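Local coordinates for protein putative cytidylyltransferase (Burkholderia pseudomallei, PDB 5X9Q) that probably transfers the adenylyl group of ATP to D-glycero-beta-D-manno-heptose 1-phosphate, making ADP-heptose and diphosphate, at residues Glu18-Thr23 / Leu96-Glu101; Pro35-Phe40 / Pro123-Lys128; Gly43-Leu48 / Leu66-Asn71. All coordinates share one frame; numbering follows the deposited sequence.

Overall arrangement
Contacts 2 and 3 lie in the five-stranded parallel sheet of a HUP-clan nucleotidyltransferase, and contact 1 lies beside it. Contact 2 pairs strand 38-43 with strand 125-129, and contact 3 joins the end of the same strand, with the loop after it, to strand 65-71 on its other side; their centres lie about 15 Å apart, and V39 O comes within 2.7 Å of I67 N. Contact 1 lies about 11 Å from contact 3 between centres and meets it through L97, whose CD1 is 3.5 Å from V70 CG2. Contacts 1 and 2 do not touch, their nearest atoms being about 9 Å apart. Contact 3 probably borders the nucleotide pocket; it touches the second subunit, contact 1 more extensively.

Contact 1. Residues Glu18-Thr23 / Leu96-Glu101; sequences ERKLIT and LLAALE
Where helix 90-98 gives way to the following loop, beside the dimer interface, K20 of a short 3-10 turn reaches past A98 CB to the carbonyls of A98 and of residues after it. The K20 side chain leaves with CG beside its own backbone N (chi1 -53°) and then runs fully extended, which carries the amino group past the alanine. K20 NZ donates a hydrogen bond to A98 O at 3.1 Å, tilted 23° from the carbonyl plane, and lies 2.8 Å from L100 O. The aliphatic part of the lysine lies alongside: its CB is 4.0 Å from A98 CB, and its CD is 3.4 Å from A98 O. L21 adds one branch, CD2, which meets A98 CB at 4.0 Å. V103 O is a further hydrogen-bond acceptor for K20 NZ, and E101 of the second subunit makes a long, weak ion pair with it. E101 forms a salt bridge with R19 of the second subunit. The chemistry is that of a buried ammonium group set among backbone carbonyl oxygens; their partial negative charges would be expected to stabilise its positive charge and fix where the extended chain ends.

Contact 2. Residues Pro35-Phe40 / Pro123-Lys128; sequences PAPVVF and PDILVK
D124 CG stands beside its own backbone N (chi1 -57°), which swings the carboxylate back toward the V38 amide, while F40 CG is anti to its N (chi1 -179°) and takes the ring alongside L126. D124 OD2 accepts from V38 N at 2.8 Å, nearly straight, on its anti side and 20° out of the carboxylate plane. In return V38 O takes two donors, D124 N and I125 N, each at 2.9 Å. The parallel ladder then continues with F40 N to I125 O at 2.9 Å and V127 N to F40 O at 3.0 Å. F40 and L126 lie side by side and point the same way; L126 CD1 reaches the ring edge, 3.7 Å from F40 CD1. Before the ring, F40 CB presses on P123 CB at 3.5 Å. On the face carrying V39 and I125, V39 CG1 meets V127 CG2 at 4.1 Å, the two side chains crossing at about a right angle. Helix 115-121 packs on F40, P123 and L126 through I118, helix 138-145 adds V143 against P123 and L126, and strands 65-71 and 149-153 flank the pair in the Rossmann-like sheet.

Contact 3. Residues Gly43-Leu48 / Leu66-Asn71; sequences GVFDIL and LIVGVN
F45 and V68 meet at a slant, with one corner of the ring against one branch of the valine: F45 CE2 is 3.5 Å from V68 CG1, and CZ is 4.1 Å from the same methyl. F45 CG lies beside its own backbone N (chi1 -62°), which directs the ring back to strand 65-71, and V68 CG1, anti to its N, extends to meet it. G69 O lies farther off, near the ring plane at the edge. V70 has a different neighbour, the backbone: its CG1 stands 3.9 Å from both G43 O and V44 O. Between these side chains the backbones form the last parallel pairing of strand 38-43 with strand 65-71. G43 N donates to G69 O at 2.9 Å, V70 CA makes a CH...O contact with G43 O at 3.5 Å, and the bond from N71 N to G43 O is weak at 3.4 Å. The loop leads into the HxGH signature of the nucleotidyltransferase superfamily, here HRGH, which spans the start of helix 50-62, consistent with a place at the ATP site. H52 of that signature meets the F45 ring with the planes at about 60°. On the helix 90-98 side, L97 packs on both F45 and V70, and R93 of that helix donates to V44 O and N71 O, tying the loop to the strand end.

Contact 1. Residues Glu18-Thr23 / Leu96-Glu101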
ATOM      1  N   GLU A  18       1.702   0.184 -12.626  1.00 37.07           N
ATOM      2  CA  GLU A  18       1.819  -1.050 -13.395  1.00 38.57           C
ATOM      3  C   GLU A  18       3.115  -1.127 -14.209  1.00 41.83           C
ATOM      4  O   GLU A  18       3.413  -2.162 -14.805  1.00 41.47           O
ATOM      5  CB  GLU A  18       0.611  -1.218 -14.319  1.00 44.25           C
ATOM      6  CG  GLU A  18      -0.629  -1.761 -13.628  1.00 57.00           C
ATOM      7  CD  GLU A  18      -1.887  -1.572 -14.452  1.00 66.46           C
ATOM      8  OE1 GLU A  18      -1.771  -1.392 -15.683  1.00 71.79           O
ATOM      9  OE2 GLU A  18      -2.991  -1.600 -13.869  1.00 60.27           O
ATOM     10  N   ARG A  19       3.882  -0.040 -14.237  1.00 40.12           N
ATOM     11  CA  ARG A  19       5.127  -0.022 -14.987  1.00 39.14           C
ATOM     12  C   ARG A  19       6.105  -1.001 -14.321  1.00 37.00           C
ATOM     13  O   ARG A  19       7.092  -1.408 -14.933  1.00 40.38           O
ATOM     14  CB  ARG A  19       5.635   1.410 -15.155  1.00 47.26           C
ATOM     15  CG  ARG A  19       6.047   2.080 -13.854  1.00 42.42           C
ATOM     16  CD  ARG A  19       6.448   3.529 -14.082  1.00 47.48           C
ATOM     17  NE  ARG A  19       6.892   4.172 -12.849  1.00 49.38           N
ATOM     18  CZ  ARG A  19       6.073   4.703 -11.947  1.00 58.93           C
ATOM     19  NH1 ARG A  19       4.762   4.669 -12.136  1.00 54.50           N
ATOM     20  NH2 ARG A  19       6.566   5.270 -10.853  1.00 67.03           N
ATOM     21  N   LYS A  20       5.829  -1.375 -13.068  1.00 35.70           N
ATOM     22  CA  LYS A  20       6.682  -2.292 -12.345  1.00 35.09           C
ATOM     23  C   LYS A  20       6.513  -3.780 -12.591  1.00 35.82           C
ATOM     24  O   LYS A  20       7.401  -4.560 -12.233  1.00 33.72           O
ATOM     25  CB  LYS A  20       6.493  -1.984 -10.870  1.00 27.93           C
ATOM     26  CG  LYS A  20       6.708  -0.549 -10.543  1.00 27.29           C
ATOM     27  CD  LYS A  20       6.564  -0.313  -9.067  1.00 28.34           C
ATOM     28  CE  LYS A  20       6.568   1.175  -8.765  1.00 30.72           C
ATOM     29  NZ  LYS A  20       6.402   1.441  -7.292  1.00 31.12           N
ATOM     30  N   LEU A  21       5.385  -4.166 -13.179  1.00 33.87           N
ATOM     31  CA  LEU A  21       5.116  -5.566 -13.476  1.00 32.95           C
ATOM     32  C   LEU A  21       5.998  -5.975 -14.643  1.00 36.11           C
ATOM     33  O   LEU A  21       5.914  -5.393 -15.725  1.00 38.76           O
ATOM     34  CB  LEU A  21       3.642  -5.769 -13.826  1.00 34.32           C
ATOM     35  CG  LEU A  21       2.626  -5.093 -12.903  1.00 37.70           C
ATOM     36  CD1 LEU A  21       1.244  -5.087 -13.539  1.00 41.92           C
ATOM     37  CD2 LEU A  21       2.593  -5.778 -11.546  1.00 30.40           C
ATOM     38  N   ILE A  22       6.809  -6.984 -14.446  1.00 37.20           N
ATOM     39  CA  ILE A  22       7.730  -7.418 -15.449  1.00 38.45           C
ATOM     40  C   ILE A  22       7.868  -8.935 -15.509  1.00 38.62           C
ATOM     41  O   ILE A  22       7.625  -9.623 -14.560  1.00 37.34           O
ATOM     42  CB  ILE A  22       9.085  -6.762 -15.171  1.00 36.46           C
ATOM     43  CG1 ILE A  22      10.094  -7.124 -16.199  1.00 42.29           C
ATOM     44  CG2 ILE A  22       9.699  -7.228 -13.882  1.00 36.20           C
ATOM     45  CD1 ILE A  22      11.146  -6.070 -16.314  1.00 43.37           C
ATOM     46  N   THR A  23       8.248  -9.442 -16.655  1.00 36.08           N
ATOM     47  CA  THR A  23       8.459 -10.876 -16.812  1.00 38.59           C
ATOM     48  C   THR A  23       9.888 -11.273 -16.460  1.00 39.18           C
ATOM     49  O   THR A  23      10.811 -10.465 -16.559  1.00 44.05           O
ATOM     50  CB  THR A  23       8.151 -11.337 -18.248  1.00 42.51           C
ATOM     51  OG1 THR A  23       9.128 -10.800 -19.149  1.00 41.91           O
ATOM     52  CG2 THR A  23       6.767 -10.867 -18.673  1.00 28.96           C
ATOM     53  N   LEU A  96      -1.138  -4.848  -6.360  1.00 29.51           N
ATOM     54  CA  LEU A  96      -1.093  -4.180  -5.061  1.00 27.22           C
ATOM     55  C   LEU A  96       0.329  -3.839  -4.692  1.00 27.03           C
ATOM     56  O   LEU A  96       0.616  -2.709  -4.305  1.00 31.12           O
ATOM     57  CB  LEU A  96      -1.694  -5.053  -3.971  1.00 31.67           C
ATOM     58  CG  LEU A  96      -3.093  -4.721  -3.514  1.00 32.23           C
ATOM     59  CD1 LEU A  96      -3.025  -3.549  -2.587  1.00 36.96           C
ATOM     60  CD2 LEU A  96      -3.915  -4.393  -4.736  1.00 35.16           C
ATOM     61  N   LEU A  97       1.225  -4.813  -4.827  1.00 29.80           N
ATOM     62  CA  LEU A  97       2.638  -4.590  -4.529  1.00 23.17           C
ATOM     63  C   LEU A  97       3.206  -3.458  -5.376  1.00 24.12           C
ATOM     64  O   LEU A  97       3.962  -2.607  -4.882  1.00 23.79           O
ATOM     65  CB  LEU A  97       3.418  -5.885  -4.758  1.00 27.89           C
ATOM     66  CG  LEU A  97       3.093  -6.899  -3.660  1.00 28.89           C
ATOM     67  CD1 LEU A  97       3.418  -8.322  -4.050  1.00 22.95           C
ATOM     68  CD2 LEU A  97       3.870  -6.511  -2.412  1.00 25.53           C
ATOM     69  N   ALA A  98       2.837  -3.422  -6.652  1.00 21.64           N
ATOM     70  CA  ALA A  98       3.390  -2.414  -7.541  1.00 23.80           C
ATOM     71  C   ALA A  98       2.953  -1.007  -7.138  1.00 26.81           C
ATOM     72  O   ALA A  98       3.660  -0.034  -7.402  1.00 30.13           O
ATOM     73  CB  ALA A  98       3.000  -2.703  -8.985  1.00 22.85           C
ATOM     74  N   ALA A  99       1.813  -0.903  -6.464  1.00 26.08           N
ATOM     75  CA  ALA A  99       1.281   0.394  -6.046  1.00 28.76           C
ATOM     76  C   ALA A  99       2.108   0.985  -4.921  1.00 30.41           C
ATOM     77  O   ALA A  99       1.958   2.166  -4.584  1.00 29.56           O
ATOM     78  CB  ALA A  99      -0.172   0.269  -5.621  1.00 26.05           C
ATOM     79  N   LEU A 100       2.984   0.166  -4.351  1.00 23.73           N
ATOM     80  CA  LEU A 100       3.791   0.574  -3.211  1.00 27.57           C
ATOM     81  C   LEU A 100       4.978   1.443  -3.618  1.00 28.10           C
ATOM     82  O   LEU A 100       5.688   1.152  -4.590  1.00 26.26           O
ATOM     83  CB  LEU A 100       4.293  -0.667  -2.473  1.00 23.84           C
ATOM     84  CG  LEU A 100       3.160  -1.480  -1.854  1.00 29.59           C
ATOM     85  CD1 LEU A 100       3.676  -2.772  -1.245  1.00 25.86           C
ATOM     86  CD2 LEU A 100       2.436  -0.613  -0.811  1.00 25.33           C
ATOM     87  N   GLU A 101       5.195   2.504  -2.851  1.00 27.77           N
ATOM     88  CA  GLU A 101       6.290   3.421  -3.116  1.00 33.05           C
ATOM     89  C   GLU A 101       7.645   2.736  -3.073  1.00 27.49           C
ATOM     90  O   GLU A 101       8.529   3.059  -3.857  1.00 26.30           O
ATOM     91  CB  GLU A 101       6.300   4.571  -2.111  1.00 28.92           C
ATOM     92  CG  GLU A 101       7.381   5.596  -2.442  1.00 36.29           C
ATOM     93  CD  GLU A 101       7.295   6.846  -1.595  1.00 57.17           C
ATOM     94  OE1 GLU A 101       6.727   6.776  -0.479  1.00 60.39           O
ATOM     95  OE2 GLU A 101       7.760   7.914  -2.061  1.00 75.41           O
TER

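Contact 2. Residues Pro35-Phe40 / Pro123-Lys128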
ATOM      1  N   PRO A  35      20.641  -0.669 -10.419  1.00 36.16           N
ATOM      2  CA  PRO A  35      21.546  -0.057  -9.439  1.00 29.33           C
ATOM      3  C   PRO A  35      21.929  -1.052  -8.341  1.00 31.16           C
ATOM      4  O   PRO A  35      21.056  -1.724  -7.786  1.00 26.57           O
ATOM      5  CB  PRO A  35      20.717   1.088  -8.846  1.00 28.84           C
ATOM      6  CG  PRO A  35      19.507   1.201  -9.699  1.00 29.61           C
ATOM      7  CD  PRO A  35      19.274  -0.130 -10.308  1.00 28.65           C
ATOM      8  N   ALA A  36      23.211  -1.157  -8.023  1.00 30.97           N
ATOM      9  CA  ALA A  36      23.616  -2.039  -6.947  1.00 30.84           C
ATOM     10  C   ALA A  36      23.470  -1.272  -5.635  1.00 28.24           C
ATOM     11  O   ALA A  36      23.574  -0.055  -5.629  1.00 32.06           O
ATOM     12  CB  ALA A  36      25.025  -2.518  -7.168  1.00 32.98           C
ATOM     13  N   PRO A  37      23.168  -1.962  -4.529  1.00 27.93           N
ATOM     14  CA  PRO A  37      22.876  -3.394  -4.410  1.00 27.14           C
ATOM     15  C   PRO A  37      21.414  -3.700  -4.706  1.00 28.58           C
ATOM     16  O   PRO A  37      20.518  -2.952  -4.301  1.00 25.51           O
ATOM     17  CB  PRO A  37      23.208  -3.697  -2.943  1.00 31.98           C
ATOM     18  CG  PRO A  37      22.989  -2.412  -2.233  1.00 26.00           C
ATOM     19  CD  PRO A  37      23.261  -1.305  -3.210  1.00 23.39           C
ATOM     20  N   VAL A  38      21.181  -4.796  -5.415  1.00 30.02           N
ATOM     21  CA  VAL A  38      19.843  -5.227  -5.751  1.00 24.55           C
ATOM     22  C   VAL A  38      19.253  -6.096  -4.652  1.00 25.26           C
ATOM     23  O   VAL A  38      19.866  -7.079  -4.218  1.00 25.34           O
ATOM     24  CB  VAL A  38      19.843  -5.982  -7.073  1.00 27.83           C
ATOM     25  CG1 VAL A  38      18.454  -6.524  -7.387  1.00 19.56           C
ATOM     26  CG2 VAL A  38      20.359  -5.059  -8.184  1.00 26.71           C
ATOM     27  N   VAL A  39      18.070  -5.710  -4.185  1.00 26.05           N
ATOM     28  CA  VAL A  39      17.409  -6.423  -3.104  1.00 23.98           C
ATOM     29  C   VAL A  39      16.235  -7.257  -3.637  1.00 24.76           C
ATOM     30  O   VAL A  39      15.443  -6.810  -4.495  1.00 21.18           O
ATOM     31  CB  VAL A  39      16.933  -5.452  -2.029  1.00 21.27           C
ATOM     32  CG1 VAL A  39      16.513  -6.202  -0.787  1.00 23.72           C
ATOM     33  CG2 VAL A  39      18.069  -4.506  -1.666  1.00 27.10           C
ATOM     34  N   PHE A  40      16.137  -8.485  -3.140  1.00 23.79           N
ATOM     35  CA  PHE A  40      15.084  -9.379  -3.573  1.00 20.88           C
ATOM     36  C   PHE A  40      14.313  -9.895  -2.394  1.00 21.39           C
ATOM     37  O   PHE A  40      14.899 -10.151  -1.337  1.00 19.47           O
ATOM     38  CB  PHE A  40      15.642 -10.564  -4.356  1.00 20.68           C
ATOM     39  CG  PHE A  40      14.579 -11.502  -4.852  1.00 19.54           C
ATOM     40  CD1 PHE A  40      14.072 -12.514  -4.040  1.00 20.35           C
ATOM     41  CD2 PHE A  40      14.076 -11.361  -6.129  1.00 20.32           C
ATOM     42  CE1 PHE A  40      13.080 -13.354  -4.492  1.00 23.70           C
ATOM     43  CE2 PHE A  40      13.077 -12.212  -6.594  1.00 21.22           C
ATOM     44  CZ  PHE A  40      12.578 -13.201  -5.774  1.00 21.59           C
ATOM     45  N   PRO A 123      20.123 -11.319  -7.159  1.00 29.94           N
ATOM     46  CA  PRO A 123      20.209 -10.257  -6.140  1.00 24.83           C
ATOM     47  C   PRO A 123      21.531 -10.186  -5.381  1.00 26.53           C
ATOM     48  O   PRO A 123      22.169 -11.208  -5.213  1.00 23.34           O
ATOM     49  CB  PRO A 123      19.077 -10.596  -5.160  1.00 19.54           C
ATOM     50  CG  PRO A 123      18.988 -12.111  -5.224  1.00 25.73           C
ATOM     51  CD  PRO A 123      19.265 -12.452  -6.681  1.00 21.67           C
ATOM     52  N   ASP A 124      21.902  -9.004  -4.901  1.00 27.31           N
ATOM     53  CA  ASP A 124      23.010  -8.866  -3.981  1.00 24.41           C
ATOM     54  C   ASP A 124      22.512  -9.121  -2.563  1.00 24.80           C
ATOM     55  O   ASP A 124      23.264  -9.552  -1.685  1.00 23.61           O
ATOM     56  CB  ASP A 124      23.620  -7.463  -4.066  1.00 27.79           C
ATOM     57  CG  ASP A 124      24.071  -7.118  -5.461  1.00 31.23           C
ATOM     58  OD1 ASP A 124      24.871  -7.898  -6.035  1.00 36.89           O
ATOM     59  OD2 ASP A 124      23.590  -6.090  -5.999  1.00 32.62           O
ATOM     60  N   ILE A 125      21.236  -8.857  -2.319  1.00 21.84           N
ATOM     61  CA  ILE A 125      20.736  -9.036  -0.966  1.00 23.50           C
ATOM     62  C   ILE A 125      19.397  -9.733  -1.027  1.00 21.89           C
ATOM     63  O   ILE A 125      18.529  -9.328  -1.794  1.00 22.79           O
ATOM     64  CB  ILE A 125      20.588  -7.682  -0.216  1.00 23.31           C
ATOM     65  CG1 ILE A 125      21.917  -6.929  -0.157  1.00 24.23           C
ATOM     66  CG2 ILE A 125      20.021  -7.899   1.178  1.00 23.70           C
ATOM     67  CD1 ILE A 125      21.773  -5.528   0.355  1.00 26.91           C
ATOM     68  N   LEU A 126      19.256 -10.803  -0.252  1.00 21.68           N
ATOM     69  CA  LEU A 126      18.019 -11.555  -0.146  1.00 22.53           C
ATOM     70  C   LEU A 126      17.401 -11.343   1.207  1.00 25.88           C
ATOM     71  O   LEU A 126      18.081 -11.486   2.217  1.00 24.85           O
ATOM     72  CB  LEU A 126      18.253 -13.056  -0.353  1.00 27.51           C
ATOM     73  CG  LEU A 126      16.982 -13.843   0.013  1.00 27.22           C
ATOM     74  CD1 LEU A 126      15.940 -13.703  -1.092  1.00 26.73           C
ATOM     75  CD2 LEU A 126      17.278 -15.296   0.272  1.00 27.68           C
ATOM     76  N   VAL A 127      16.116 -11.009   1.247  1.00 27.21           N
ATOM     77  CA  VAL A 127      15.483 -10.726   2.523  1.00 24.33           C
ATOM     78  C   VAL A 127      14.205 -11.496   2.709  1.00 27.15           C
ATOM     79  O   VAL A 127      13.475 -11.726   1.760  1.00 30.03           O
ATOM     80  CB  VAL A 127      15.201  -9.196   2.685  1.00 35.20           C
ATOM     81  CG1 VAL A 127      16.490  -8.428   2.711  1.00 33.15           C
ATOM     82  CG2 VAL A 127      14.309  -8.671   1.563  1.00 37.74           C
ATOM     83  N   LYS A 128      13.953 -11.928   3.936  1.00 31.73           N
ATOM     84  CA  LYS A 128      12.680 -12.525   4.258  1.00 32.80           C
ATOM     85  C   LYS A 128      12.047 -11.782   5.410  1.00 35.70           C
ATOM     86  O   LYS A 128      12.738 -11.303   6.318  1.00 37.97           O
ATOM     87  CB  LYS A 128      12.819 -14.001   4.607  1.00 41.88           C
ATOM     88  CG  LYS A 128      12.784 -14.878   3.378  1.00 44.33           C
ATOM     89  CD  LYS A 128      12.851 -16.334   3.746  1.00 55.79           C
ATOM     90  CE  LYS A 128      11.551 -16.768   4.389  1.00 58.85           C
ATOM     91  NZ  LYS A 128      10.425 -16.760   3.429  1.00 48.76           N
TER

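Contact 3. Residues Gly43-Leu48 / Leu66-Asn71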
ATOM      1  N   GLY A  43       6.956 -13.658  -1.885  1.00 26.93           N
ATOM      2  CA  GLY A  43       5.837 -13.989  -1.023  1.00 24.81           C
ATOM      3  C   GLY A  43       4.525 -14.142  -1.765  1.00 24.65           C
ATOM      4  O   GLY A  43       4.420 -13.929  -2.972  1.00 25.53           O
ATOM      5  N   VAL A  44       3.500 -14.533  -1.032  1.00 29.67           N
ATOM      6  CA  VAL A  44       2.194 -14.665  -1.635  1.00 28.61           C
ATOM      7  C   VAL A  44       1.547 -13.281  -1.671  1.00 26.02           C
ATOM      8  O   VAL A  44       1.038 -12.838  -2.706  1.00 25.57           O
ATOM      9  CB  VAL A  44       1.324 -15.688  -0.866  1.00 24.55           C
ATOM     10  CG1 VAL A  44      -0.039 -15.746  -1.483  1.00 23.41           C
ATOM     11  CG2 VAL A  44       2.012 -17.069  -0.920  1.00 23.53           C
ATOM     12  N   PHE A  45       1.620 -12.605  -0.530  1.00 25.49           N
ATOM     13  CA  PHE A  45       1.062 -11.282  -0.349  1.00 29.86           C
ATOM     14  C   PHE A  45      -0.419 -11.261  -0.742  1.00 30.32           C
ATOM     15  O   PHE A  45      -0.833 -10.375  -1.499  1.00 28.33           O
ATOM     16  CB  PHE A  45       1.854 -10.255  -1.165  1.00 25.05           C
ATOM     17  CG  PHE A  45       3.302 -10.140  -0.759  1.00 27.69           C
ATOM     18  CD1 PHE A  45       3.661  -9.457   0.384  1.00 28.11           C
ATOM     19  CD2 PHE A  45       4.298 -10.691  -1.534  1.00 23.06           C
ATOM     20  CE1 PHE A  45       4.992  -9.340   0.761  1.00 28.56           C
ATOM     21  CE2 PHE A  45       5.634 -10.568  -1.167  1.00 29.14           C
ATOM     22  CZ  PHE A  45       5.975  -9.898  -0.018  1.00 31.05           C
ATOM     23  N   ASP A  46      -1.196 -12.224  -0.218  1.00 30.82           N
ATOM     24  CA  ASP A  46      -2.638 -12.355  -0.527  1.00 31.14           C
ATOM     25  C   ASP A  46      -3.403 -11.115  -0.093  1.00 29.92           C
ATOM     26  O   ASP A  46      -4.060 -10.470  -0.901  1.00 34.38           O
ATOM     27  CB  ASP A  46      -3.260 -13.587   0.149  1.00 35.27           C
ATOM     28  CG  ASP A  46      -4.487 -14.136  -0.621  1.00 44.36           C
ATOM     29  OD1 ASP A  46      -4.875 -13.537  -1.652  1.00 42.69           O
ATOM     30  OD2 ASP A  46      -5.116 -15.124  -0.159  1.00 46.74           O
ATOM     31  N   ILE A  47      -3.336 -10.813   1.200  1.00 36.31           N
ATOM     32  CA  ILE A  47      -3.878  -9.575   1.765  1.00 36.54           C
ATOM     33  C   ILE A  47      -2.756  -8.792   2.416  1.00 36.00           C
ATOM     34  O   ILE A  47      -2.121  -9.292   3.342  1.00 39.51           O
ATOM     35  CB  ILE A  47      -4.980  -9.829   2.811  1.00 34.02           C
ATOM     36  CG1 ILE A  47      -6.193 -10.452   2.140  1.00 42.55           C
ATOM     37  CG2 ILE A  47      -5.448  -8.526   3.430  1.00 35.73           C
ATOM     38  CD1 ILE A  47      -7.193 -10.965   3.126  1.00 56.57           C
ATOM     39  N   LEU A  48      -2.491  -7.583   1.915  1.00 38.04           N
ATOM     40  CA  LEU A  48      -1.438  -6.751   2.486  1.00 36.75           C
ATOM     41  C   LEU A  48      -1.834  -6.296   3.864  1.00 38.72           C
ATOM     42  O   LEU A  48      -2.954  -5.823   4.069  1.00 38.08           O
ATOM     43  CB  LEU A  48      -1.140  -5.528   1.620  1.00 39.94           C
ATOM     44  CG  LEU A  48      -0.222  -5.646   0.414  1.00 39.35           C
ATOM     45  CD1 LEU A  48      -0.031  -4.278  -0.186  1.00 37.27           C
ATOM     46  CD2 LEU A  48       1.106  -6.156   0.881  1.00 34.83           C
ATOM     47  N   LEU A  66      14.528  -2.660  -5.279  1.00 22.92           N
ATOM     48  CA  LEU A  66      13.820  -3.740  -4.622  1.00 22.02           C
ATOM     49  C   LEU A  66      12.927  -4.494  -5.571  1.00 26.28           C
ATOM     50  O   LEU A  66      11.980  -3.931  -6.127  1.00 22.15           O
ATOM     51  CB  LEU A  66      12.986  -3.217  -3.464  1.00 22.08           C
ATOM     52  CG  LEU A  66      12.115  -4.276  -2.784  1.00 21.03           C
ATOM     53  CD1 LEU A  66      12.960  -5.415  -2.185  1.00 24.27           C
ATOM     54  CD2 LEU A  66      11.162  -3.664  -1.729  1.00 21.03           C
ATOM     55  N   ILE A  67      13.205  -5.790  -5.692  1.00 25.05           N
ATOM     56  CA  ILE A  67      12.421  -6.691  -6.520  1.00 23.65           C
ATOM     57  C   ILE A  67      11.611  -7.633  -5.633  1.00 21.76           C
ATOM     58  O   ILE A  67      12.143  -8.220  -4.687  1.00 20.30           O
ATOM     59  CB  ILE A  67      13.340  -7.515  -7.467  1.00 25.94           C
ATOM     60  CG1 ILE A  67      14.276  -6.592  -8.247  1.00 22.16           C
ATOM     61  CG2 ILE A  67      12.519  -8.396  -8.390  1.00 20.08           C
ATOM     62  CD1 ILE A  67      15.200  -7.312  -9.197  1.00 23.03           C
ATOM     63  N   VAL A  68      10.325  -7.781  -5.935  1.00 24.03           N
ATOM     64  CA  VAL A  68       9.467  -8.710  -5.204  1.00 21.21           C
ATOM     65  C   VAL A  68       8.984  -9.848  -6.125  1.00 24.48           C
ATOM     66  O   VAL A  68       8.448  -9.605  -7.207  1.00 22.79           O
ATOM     67  CB  VAL A  68       8.269  -7.980  -4.600  1.00 25.48           C
ATOM     68  CG1 VAL A  68       7.506  -8.903  -3.673  1.00 26.32           C
ATOM     69  CG2 VAL A  68       8.752  -6.740  -3.838  1.00 26.20           C
ATOM     70  N   GLY A  69       9.231 -11.089  -5.720  1.00 22.97           N
ATOM     71  CA  GLY A  69       8.747 -12.251  -6.446  1.00 21.67           C
ATOM     72  C   GLY A  69       7.419 -12.735  -5.889  1.00 25.29           C
ATOM     73  O   GLY A  69       7.242 -12.878  -4.668  1.00 24.65           O
ATOM     74  N   VAL A  70       6.466 -12.986  -6.774  1.00 22.97           N
ATOM     75  CA  VAL A  70       5.125 -13.333  -6.298  1.00 29.62           C
ATOM     76  C   VAL A  70       4.650 -14.684  -6.829  1.00 26.29           C
ATOM     77  O   VAL A  70       4.530 -14.885  -8.046  1.00 27.92           O
ATOM     78  CB  VAL A  70       4.119 -12.255  -6.684  1.00 27.94           C
ATOM     79  CG1 VAL A  70       2.732 -12.629  -6.194  1.00 27.64           C
ATOM     80  CG2 VAL A  70       4.562 -10.922  -6.104  1.00 23.11           C
ATOM     81  N   ASN A  71       4.395 -15.607  -5.910  1.00 24.51           N
ATOM     82  CA  ASN A  71       3.909 -16.931  -6.282  1.00 31.01           C
ATOM     83  C   ASN A  71       2.679 -16.859  -7.192  1.00 31.21           C
ATOM     84  O   ASN A  71       1.680 -16.206  -6.850  1.00 28.51           O
ATOM     85  CB  ASN A  71       3.560 -17.729  -5.020  1.00 28.34           C
ATOM     86  CG  ASN A  71       4.731 -17.873  -4.075  1.00 32.61           C
ATOM     87  OD1 ASN A  71       5.134 -16.912  -3.399  1.00 28.69           O
ATOM     88  ND2 ASN A  71       5.258 -19.087  -3.981  1.00 30.05           N
TER